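Local atomic coordinates of mnemiopsin 1 (Mnemiopsis leidyi, PDB entry 5VP3), a protein that probably emits light from a bound coelenterazine substrate when calcium reaches its EF-hand loops, as a calcium-regulated photoprotein of a comb jelly. Residues L127-Y132 and L177-L182; V143-L148 and T164-A169; V67-E72 and Y132-D137. All blocks are in the same frame, centred on the assembly; numbering follows the deposited sequence. Where two conformers were deposited one is given.

Contact 1: L127-Y132 and L177-L182. With CD (cadmium ion), chain D.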
loop_
_atom_site.group_PDB
_atom_site.type_symbol
_atom_site.label_atom_id
_atom_site.label_comp_id
_atom_site.label_asym_id
_atom_site.label_seq_id
_atom_site.Cartn_x
_atom_site.Cartn_y
_atom_site.Cartn_z
ATOM N N LEU A 127 6.560 -3.566 0.739
ATOM C CA LEU A 127 6.133 -2.729 -0.385
ATOM C C LEU A 127 6.998 -1.477 -0.490
ATOM O O LEU A 127 7.418 -1.079 -1.580
ATOM C CB LEU A 127 4.669 -2.358 -0.190
ATOM C CG LEU A 127 3.949 -1.501 -1.217
ATOM C CD1 LEU A 127 3.762 -2.289 -2.443
ATOM C CD2 LEU A 127 2.601 -1.049 -0.717
ATOM N N SER A 128 7.311 -0.860 0.641
ATOM C CA SER A 128 8.086 0.377 0.614
ATOM C C SER A 128 9.501 0.130 0.124
ATOM O O SER A 128 10.017 0.891 -0.709
ATOM C CB SER A 128 8.090 0.996 2.013
ATOM O OG SER A 128 8.847 2.171 2.059
ATOM N N ASN A 129 10.153 -0.928 0.616
ATOM C CA ASN A 129 11.532 -1.198 0.214
ATOM C C ASN A 129 11.656 -1.669 -1.234
ATOM O O ASN A 129 12.713 -1.462 -1.864
ATOM C CB ASN A 129 12.139 -2.208 1.186
ATOM C CG ASN A 129 12.523 -1.541 2.516
ATOM O OD1 ASN A 129 13.119 -0.472 2.520
ATOM N ND2 ASN A 129 12.142 -2.136 3.628
ATOM N N ALA A 130 10.598 -2.252 -1.803
ATOM C CA ALA A 130 10.654 -2.562 -3.226
ATOM C C ALA A 130 10.468 -1.311 -4.070
ATOM O O ALA A 130 11.132 -1.131 -5.106
ATOM C CB ALA A 130 9.590 -3.595 -3.587
ATOM N N TYR A 131 9.551 -0.454 -3.679
ATOM C CA TYR A 131 9.383 0.772 -4.434
ATOM C C TYR A 131 10.620 1.640 -4.320
ATOM O O TYR A 131 10.979 2.347 -5.266
ATOM C CB TYR A 131 8.192 1.542 -3.916
ATOM C CG TYR A 131 6.927 1.373 -4.691
ATOM C CD1 TYR A 131 6.018 0.407 -4.348
ATOM C CD2 TYR A 131 6.620 2.218 -5.744
ATOM C CE1 TYR A 131 4.821 0.267 -5.042
ATOM C CE2 TYR A 131 5.457 2.080 -6.444
ATOM C CZ TYR A 131 4.555 1.082 -6.090
ATOM O OH TYR A 131 3.353 0.926 -6.741
ATOM N N TYR A 132 11.252 1.619 -3.151
ATOM C CA TYR A 132 12.406 2.465 -2.878
ATOM C C TYR A 132 13.378 2.430 -4.030
ATOM O O TYR A 132 13.753 3.462 -4.587
ATOM C CB TYR A 132 13.102 1.986 -1.604
ATOM C CG TYR A 132 14.093 2.932 -0.992
ATOM C CD1 TYR A 132 13.691 3.869 -0.075
ATOM C CD2 TYR A 132 15.462 2.829 -1.274
ATOM C CE1 TYR A 132 14.619 4.746 0.537
ATOM C CE2 TYR A 132 16.383 3.685 -0.688
ATOM C CZ TYR A 132 15.954 4.635 0.219
ATOM O OH TYR A 132 16.861 5.457 0.811
ATOM N N LEU A 177 14.837 10.815 1.622
ATOM C CA LEU A 177 14.160 9.771 2.396
ATOM C C LEU A 177 15.022 8.521 2.370
ATOM O O LEU A 177 15.193 7.906 1.319
ATOM C CB LEU A 177 12.783 9.471 1.841
ATOM C CG LEU A 177 11.813 10.614 1.826
ATOM C CD1 LEU A 177 10.490 10.128 1.196
ATOM C CD2 LEU A 177 11.590 11.148 3.211
ATOM N N GLU A 178 15.618 8.189 3.513
ATOM C CA GLU A 178 16.256 6.895 3.688
ATOM C C GLU A 178 15.164 5.831 3.892
ATOM O O GLU A 178 13.991 6.155 4.091
ATOM C CB GLU A 178 17.239 6.976 4.859
ATOM C CG GLU A 178 18.432 7.932 4.598
ATOM C CD GLU A 178 18.140 9.426 4.716
ATOM O OE1 GLU A 178 17.219 9.841 5.477
ATOM O OE2 GLU A 178 18.855 10.198 4.016
ATOM N N ARG A 179 15.557 4.555 3.869
ATOM C CA ARG A 179 14.563 3.483 3.785
ATOM C C ARG A 179 13.558 3.489 4.936
ATOM O O ARG A 179 12.372 3.225 4.675
ATOM C CB ARG A 179 15.269 2.121 3.656
ATOM C CG ARG A 179 15.921 1.904 2.274
ATOM C CD ARG A 179 16.615 0.533 2.081
ATOM N NE ARG A 179 17.180 0.422 0.731
ATOM C CZ ARG A 179 18.400 0.844 0.377
ATOM N NH1 ARG A 179 19.212 1.392 1.270
ATOM N NH2 ARG A 179 18.816 0.733 -0.884
ATOM N N PRO A 180 13.933 3.778 6.190
ATOM C CA PRO A 180 12.920 3.858 7.262
ATOM C C PRO A 180 11.987 5.031 7.128
ATOM O O PRO A 180 10.859 5.004 7.638
ATOM C CB PRO A 180 13.765 3.966 8.543
ATOM C CG PRO A 180 15.145 3.480 8.154
ATOM C CD PRO A 180 15.306 3.881 6.714
ATOM N N GLU A 181 12.399 6.069 6.447
ATOM C CA GLU A 181 11.514 7.195 6.323
ATOM C C GLU A 181 10.509 6.971 5.212
ATOM O O GLU A 181 9.414 7.534 5.254
ATOM C CB GLU A 181 12.322 8.462 6.079
ATOM C CG GLU A 181 13.296 8.792 7.228
ATOM C CD GLU A 181 14.149 10.006 6.951
ATOM O OE1 GLU A 181 14.380 10.230 5.750
ATOM O OE2 GLU A 181 14.511 10.763 7.913
ATOM N N LEU A 182 10.867 6.197 4.195
ATOM C CA LEU A 182 9.865 5.894 3.189
ATOM C C LEU A 182 8.873 4.882 3.760
ATOM O O LEU A 182 7.669 4.982 3.503
ATOM C CB LEU A 182 10.517 5.385 1.906
ATOM C CG LEU A 182 9.571 5.171 0.726
ATOM C CD1 LEU A 182 9.037 6.435 0.137
ATOM C CD2 LEU A 182 10.181 4.347 -0.383
HETATM CD CD CD D . 16.198 11.726 5.766
HETATM O O HOH W 1 11.622 1.915 2.288
#
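Tyr132 lays one ring face against Arg179, whose CG sits 3.4 Å from the centroid of the Tyr132 ring and only 10° off its normal, a CH-pi contact. An arginine suits this place because its methylene stem covers the ring centre and its guanidinium stays over the ring at CE2, the two planes 38° apart. Leu182 approaches the same ring at the edge, Leu182 CD2 lying 3.6 Å from Tyr132 CD1. With CG anti to the backbone N (chi1 -165°), Tyr132 reaches across to the loop end of 177-182, where its OH comes within 3.0 Å of Leu177 O; Gly141 O competes for the same hydroxyl proton.

Farther back along the helix, polar groups meet through a water. Ser128 OG donates to it at 2.8 Å, while the water donates to Asn129 OD1 and to the backbone O of Arg179, so one molecule joins both helices. Ser128 is also small enough for its OG to approach Leu182 CG at 3.4 Å.

On the far side of 177-182, Glu178 OE1 (2.2 Å) and Glu181 OE1 (2.4 Å) bind the cadmium ion, together with the side chains of Asp170 and Thr174 and the backbone O of Lys176. Thus the entering helix of one EF-hand packs on the loop end and exiting helix of the next, an arrangement characteristic of an EF-hand pair.

Contact 2: V143-L148 and T164-A169. With CD (cadmium ion), chain C.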
loop_
_atom_site.group_PDB
_atom_site.type_symbol
_atom_site.label_atom_id
_atom_site.label_comp_id
_atom_site.label_asym_id
_atom_site.label_seq_id
_atom_site.Cartn_x
_atom_site.Cartn_y
_atom_site.Cartn_z
ATOM N N VAL A 143 16.049 8.335 -1.740
ATOM C CA VAL A 143 14.960 8.916 -2.499
ATOM C C VAL A 143 14.911 10.406 -2.209
ATOM O O VAL A 143 14.725 10.811 -1.049
ATOM C CB VAL A 143 13.640 8.215 -2.164
ATOM C CG1 VAL A 143 12.478 8.855 -2.897
ATOM C CG2 VAL A 143 13.763 6.727 -2.516
ATOM N N ASP A 144 15.088 11.228 -3.254
ATOM C CA ASP A 144 15.034 12.684 -3.071
ATOM C C ASP A 144 13.676 13.207 -3.529
ATOM O O ASP A 144 12.814 12.433 -3.951
ATOM C CB ASP A 144 16.227 13.356 -3.774
ATOM C CG ASP A 144 16.103 13.410 -5.293
ATOM O OD1 ASP A 144 15.102 12.921 -5.859
ATOM O OD2 ASP A 144 17.036 13.988 -5.901
ATOM N N VAL A 145 13.429 14.527 -3.384
ATOM C CA VAL A 145 12.044 14.984 -3.520
ATOM C C VAL A 145 11.562 14.803 -4.942
ATOM O O VAL A 145 10.379 14.503 -5.158
ATOM C CB VAL A 145 11.822 16.447 -3.075
ATOM C CG1 VAL A 145 12.166 16.637 -1.655
ATOM C CG2 VAL A 145 12.596 17.397 -3.927
ATOM N N GLU A 146 12.437 15.024 -5.929
ATOM C CA GLU A 146 12.039 14.796 -7.327
ATOM C C GLU A 146 11.701 13.328 -7.550
ATOM O O GLU A 146 10.691 12.996 -8.181
ATOM C CB GLU A 146 13.145 15.242 -8.293
ATOM C CG GLU A 146 13.283 16.755 -8.504
ATOM C CD GLU A 146 11.998 17.449 -8.958
ATOM O OE1 GLU A 146 11.129 16.797 -9.568
ATOM O OE2 GLU A 146 11.849 18.659 -8.692
ATOM N N GLU A 147 12.509 12.423 -6.990
ATOM C CA GLU A 147 12.141 11.013 -7.082
ATOM C C GLU A 147 10.774 10.751 -6.469
ATOM O O GLU A 147 10.016 9.926 -6.996
ATOM C CB GLU A 147 13.259 10.158 -6.475
ATOM C CG GLU A 147 14.494 10.192 -7.395
ATOM C CD GLU A 147 15.750 9.549 -6.804
ATOM O OE1 GLU A 147 16.662 9.182 -7.558
ATOM O OE2 GLU A 147 15.864 9.426 -5.586
ATOM N N LEU A 148 10.396 11.471 -5.404
ATOM C CA LEU A 148 9.084 11.196 -4.808
ATOM C C LEU A 148 7.962 11.817 -5.636
ATOM O O LEU A 148 6.878 11.233 -5.750
ATOM C CB LEU A 148 9.002 11.706 -3.369
ATOM C CG LEU A 148 7.684 11.390 -2.662
ATOM C CD1 LEU A 148 7.557 9.854 -2.398
ATOM C CD2 LEU A 148 7.539 12.193 -1.377
ATOM N N THR A 164 5.027 18.169 0.876
ATOM C CA THR A 164 4.439 18.009 2.207
ATOM C C THR A 164 4.881 16.705 2.856
ATOM O O THR A 164 5.392 16.696 3.985
ATOM C CB THR A 164 2.908 18.041 2.103
ATOM O OG1 THR A 164 2.497 19.136 1.270
ATOM C CG2 THR A 164 2.258 18.159 3.480
ATOM N N PHE A 165 4.632 15.582 2.175
ATOM C CA PHE A 165 4.979 14.273 2.717
ATOM C C PHE A 165 6.461 14.192 3.022
ATOM O O PHE A 165 6.869 13.681 4.066
ATOM C CB PHE A 165 4.640 13.175 1.722
ATOM C CG PHE A 165 3.186 12.911 1.565
ATOM C CD1 PHE A 165 2.472 12.240 2.557
ATOM C CD2 PHE A 165 2.534 13.277 0.397
ATOM C CE1 PHE A 165 1.122 11.968 2.401
ATOM C CE2 PHE A 165 1.188 13.009 0.231
ATOM C CZ PHE A 165 0.478 12.348 1.242
ATOM N N PHE A 166 7.277 14.685 2.099
ATOM C CA PHE A 166 8.716 14.597 2.244
ATOM C C PHE A 166 9.162 15.322 3.498
ATOM O O PHE A 166 9.817 14.746 4.367
ATOM C CB PHE A 166 9.378 15.188 1.012
ATOM C CG PHE A 166 10.773 14.733 0.807
ATOM C CD1 PHE A 166 11.795 15.234 1.576
ATOM C CD2 PHE A 166 11.059 13.790 -0.150
ATOM C CE1 PHE A 166 13.101 14.817 1.386
ATOM C CE2 PHE A 166 12.353 13.367 -0.348
ATOM C CZ PHE A 166 13.384 13.885 0.433
ATOM N N GLN A 167 8.808 16.604 3.610
ATOM C CA GLN A 167 9.095 17.346 4.832
ATOM C C GLN A 167 8.704 16.549 6.070
ATOM O O GLN A 167 9.425 16.552 7.072
ATOM C CB GLN A 167 8.360 18.685 4.817
ATOM C CG GLN A 167 8.668 19.584 6.011
ATOM C CD GLN A 167 9.554 20.770 5.639
ATOM O OE1 GLN A 167 9.398 21.352 4.557
ATOM N NE2 GLN A 167 10.489 21.136 6.534
ATOM N N LYS A 168 7.565 15.868 6.036
ATOM C CA LYS A 168 7.125 15.238 7.266
ATOM C C LYS A 168 7.888 13.967 7.551
ATOM O O LYS A 168 8.038 13.593 8.721
ATOM C CB LYS A 168 5.623 14.975 7.226
ATOM C CG LYS A 168 4.848 16.049 7.986
ATOM C CD LYS A 168 3.339 15.845 7.972
ATOM C CE LYS A 168 2.696 16.397 6.696
ATOM N NZ LYS A 168 1.267 16.797 6.920
ATOM N N ALA A 169 8.406 13.300 6.525
ATOM C CA ALA A 169 9.082 12.033 6.752
ATOM C C ALA A 169 10.600 12.168 6.862
ATOM O O ALA A 169 11.250 11.284 7.431
ATOM C CB ALA A 169 8.722 11.063 5.635
HETATM CD CD CD C . 17.982 8.795 -5.537
HETATM O O HOH W 2 18.600 11.360 -4.957
#
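Within the EF-hand pair, Val145 at the start of one hand's exiting helix packs against Phe166 on the next hand's entering helix. Val145 CG1 stands almost squarely over the aromatic face, 3.3 Å from the centroid of the Phe166 ring and 7° off its normal, a close CH-pi contact. The valine places this methyl anti to its own carbonyl carbon (chi1 -61°). A beta-branched residue suits the spot, since its methyl sits close to the backbone and brings the ring down onto the helix start: Phe166 CE2 lies 3.4 Å from Asp144 C. At the rim of the ring, Val143 O is 3.6 Å from Phe166 CE2. Also at the rim, Leu148 CD2 is 4.1 Å from Phe166 CD2. An alanine in place of Phe166 is likely to leave the Val145 methyl without its aromatic face and open a gap between the two helices beside Leu148.

The same helix start is fixed by a capping box. Glu147 N donates to Asp144 OD1 at 2.9 Å, and Asp144 N returns a bond to Glu147 OE2, meeting it on the anti side, 28° out of the carboxylate plane. Glu147 also chelates the cadmium ion through both carboxylate oxygens, with OE2 at 2.2 Å, so one oxygen serves metal and cap alike. Across the segments the contact is carried by hydrocarbon and ring, whereas the carboxylates of Asp144 and Glu147 serve the cap and the metal; the glutamate's hold on the ion is probably steadied by the cap.

Contact 3: V67-E72 and Y132-D137. With CD (cadmium ion), chain C.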
loop_
_atom_site.group_PDB
_atom_site.type_symbol
_atom_site.label_atom_id
_atom_site.label_comp_id
_atom_site.label_asym_id
_atom_site.label_seq_id
_atom_site.Cartn_x
_atom_site.Cartn_y
_atom_site.Cartn_z
ATOM N N VAL A 67 10.650 5.935 -14.838
ATOM C CA VAL A 67 12.012 5.833 -14.359
ATOM C C VAL A 67 12.709 4.831 -15.258
ATOM O O VAL A 67 12.106 4.305 -16.187
ATOM C CB VAL A 67 12.092 5.400 -12.878
ATOM C CG1 VAL A 67 11.296 6.361 -11.986
ATOM C CG2 VAL A 67 11.590 3.976 -12.689
ATOM N N ASN A 68 13.973 4.545 -14.958
ATOM C CA ASN A 68 14.719 3.517 -15.687
ATOM C C ASN A 68 15.311 2.566 -14.652
ATOM O O ASN A 68 16.515 2.548 -14.377
ATOM C CB ASN A 68 15.761 4.142 -16.602
ATOM C CG ASN A 68 15.131 4.754 -17.838
ATOM O OD1 ASN A 68 14.528 4.047 -18.654
ATOM N ND2 ASN A 68 15.243 6.065 -17.977
ATOM N N ALA A 69 14.441 1.736 -14.094
ATOM C CA ALA A 69 14.823 0.828 -13.031
ATOM C C ALA A 69 15.331 -0.458 -13.637
ATOM O O ALA A 69 15.049 -0.789 -14.789
ATOM C CB ALA A 69 13.629 0.554 -12.114
ATOM N N THR A 70 16.077 -1.203 -12.851
ATOM C CA THR A 70 16.510 -2.477 -13.383
ATOM C C THR A 70 15.353 -3.460 -13.447
ATOM O O THR A 70 14.372 -3.370 -12.700
ATOM C CB THR A 70 17.606 -3.095 -12.533
ATOM O OG1 THR A 70 17.068 -3.449 -11.255
ATOM C CG2 THR A 70 18.755 -2.103 -12.408
ATOM N N ASP A 71 15.513 -4.444 -14.328
ATOM C CA ASP A 71 14.482 -5.455 -14.509
ATOM C C ASP A 71 14.193 -6.168 -13.197
ATOM O O ASP A 71 13.028 -6.450 -12.882
ATOM C CB ASP A 71 14.900 -6.454 -15.600
ATOM C CG ASP A 71 15.090 -5.789 -16.965
ATOM O OD1 ASP A 71 14.410 -4.766 -17.236
ATOM O OD2 ASP A 71 15.907 -6.294 -17.773
ATOM N N GLU A 72 15.233 -6.440 -12.395
ATOM C CA GLU A 72 15.009 -7.125 -11.131
ATOM C C GLU A 72 14.386 -6.189 -10.108
ATOM O O GLU A 72 13.577 -6.605 -9.288
ATOM C CB GLU A 72 16.321 -7.676 -10.590
ATOM C CG GLU A 72 17.029 -8.570 -11.586
ATOM C CD GLU A 72 18.539 -8.564 -11.409
ATOM O OE1 GLU A 72 19.120 -7.465 -11.286
ATOM O OE2 GLU A 72 19.154 -9.652 -11.389
ATOM N N TYR A 132 11.252 1.619 -3.151
ATOM C CA TYR A 132 12.406 2.465 -2.878
ATOM C C TYR A 132 13.378 2.430 -4.030
ATOM O O TYR A 132 13.753 3.462 -4.587
ATOM C CB TYR A 132 13.102 1.986 -1.604
ATOM C CG TYR A 132 14.093 2.932 -0.992
ATOM C CD1 TYR A 132 13.691 3.869 -0.075
ATOM C CD2 TYR A 132 15.462 2.829 -1.274
ATOM C CE1 TYR A 132 14.619 4.746 0.537
ATOM C CE2 TYR A 132 16.383 3.685 -0.688
ATOM C CZ TYR A 132 15.954 4.635 0.219
ATOM O OH TYR A 132 16.861 5.457 0.811
ATOM N N ASP A 133 13.821 1.233 -4.374
ATOM C CA ASP A 133 14.828 1.091 -5.405
ATOM C C ASP A 133 14.301 1.557 -6.751
ATOM O O ASP A 133 15.053 2.053 -7.578
ATOM C CB ASP A 133 15.282 -0.359 -5.465
ATOM C CG ASP A 133 15.936 -0.809 -4.185
ATOM O OD1 ASP A 133 16.522 0.041 -3.488
ATOM O OD2 ASP A 133 15.867 -2.011 -3.892
ATOM N N VAL A 134 13.023 1.372 -7.014
ATOM C CA VAL A 134 12.501 1.832 -8.287
ATOM C C VAL A 134 12.444 3.358 -8.314
ATOM O O VAL A 134 12.757 3.993 -9.332
ATOM C CB VAL A 134 11.136 1.161 -8.529
ATOM C CG1 VAL A 134 10.451 1.706 -9.736
ATOM C CG2 VAL A 134 11.340 -0.322 -8.720
ATOM N N LEU A 135 12.060 3.971 -7.195
ATOM C CA LEU A 135 12.008 5.431 -7.112
ATOM C C LEU A 135 13.390 6.043 -7.237
ATOM O O LEU A 135 13.541 7.168 -7.710
ATOM C CB LEU A 135 11.395 5.879 -5.773
ATOM C CG LEU A 135 9.884 6.089 -5.644
ATOM C CD1 LEU A 135 9.202 4.913 -6.063
ATOM C CD2 LEU A 135 9.568 6.328 -4.196
ATOM N N ASP A 136 14.391 5.357 -6.732
ATOM C CA ASP A 136 15.723 5.901 -6.691
ATOM C C ASP A 136 16.315 5.862 -8.078
ATOM O O ASP A 136 17.235 5.108 -8.299
ATOM C CB ASP A 136 16.591 5.095 -5.741
ATOM C CG ASP A 136 18.037 5.540 -5.762
ATOM O OD1 ASP A 136 18.306 6.674 -6.213
ATOM O OD2 ASP A 136 18.909 4.739 -5.340
ATOM N N ASP A 137 15.831 6.672 -9.003
ATOM C CA ASP A 137 16.332 6.636 -10.374
ATOM C C ASP A 137 17.747 7.187 -10.484
ATOM O O ASP A 137 18.421 6.879 -11.473
ATOM C CB ASP A 137 15.382 7.445 -11.251
ATOM C CG ASP A 137 15.269 6.923 -12.692
ATOM O OD1 ASP A 137 15.657 5.765 -12.999
ATOM O OD2 ASP A 137 14.741 7.724 -13.501
HETATM CD CD CD C . 17.982 8.795 -5.537
HETATM O O HOH W 2 18.600 11.360 -4.957
#
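Val67 and Asn68 meet Asp137 where the entering helix of an EF-hand, 123-135, runs into its metal-binding loop; 67-70 links helix 53-66 to helix 71-87, which begins within 67-72.

The polar part of the contact is a bond from backbone to side chain. Asn68 N donates to Asp137 OD1 at 2.9 Å, with an N-H...O angle of 165°, so the bond is nearly straight. The donor arrives on the syn side of the carboxylate, though 32° out of its plane. An aspartate suits this position because its short acidic side chain can reach a peptide N-H of the linker directly from the loop.

Apolar contacts lie beside it. Val67 CG2 packs 3.9 Å from Val134 CG1, the two side chains crossing at about a right angle, and Ala69 CB closes on the same methyl, Val134 CG1, at 4.1 Å. Val134 points CG1 anti to its backbone N (chi1 173°), which turns this branch to meet both linker residues. Alanine keeps the approach short, and the valine methyls pack beside it; Met63 and Met77 of the flanking helices also touch Val134. Val67 further covers the acid, its CB 3.5 Å from Asp137 CG, so the carboxylate is in contact with hydrocarbon as well as with the peptide N-H.

The metal contact falls on the side turned away from the linker. Asp136, the first loop ligand, leaves helical geometry at the centre of an inverse gamma turn, in which Asp137 N bonds to Leu135 O at 2.7 Å. The CB of Asp136 points away from 67-72, and Asp136 OD1 binds the cadmium ion at 2.2 Å.

Overall arrangement
Contacts 1 and 2 lie within the EF-hand pair, their centres about 11 Å apart, contact 2 nested along the chain inside the loop closed by contact 1. Centre to centre, contact 3 lies about 12 Å from contact 1 and about 16 Å from contact 2. Its segments alternate with those of contact 1, 67-72 coming first, and it closes before contact 2 opens. Contacts 1 and 3 share helix 123-135 and Tyr132. Glu147 and Asp136 of contacts 2 and 3 bind one cadmium ion, Glu178 and Glu181 of contact 1 the next, probably where calcium would bind. Leu177 N probably hydrogen-bonds to Val143 O between the loops, and coupling of metal binding to helix packing is possible.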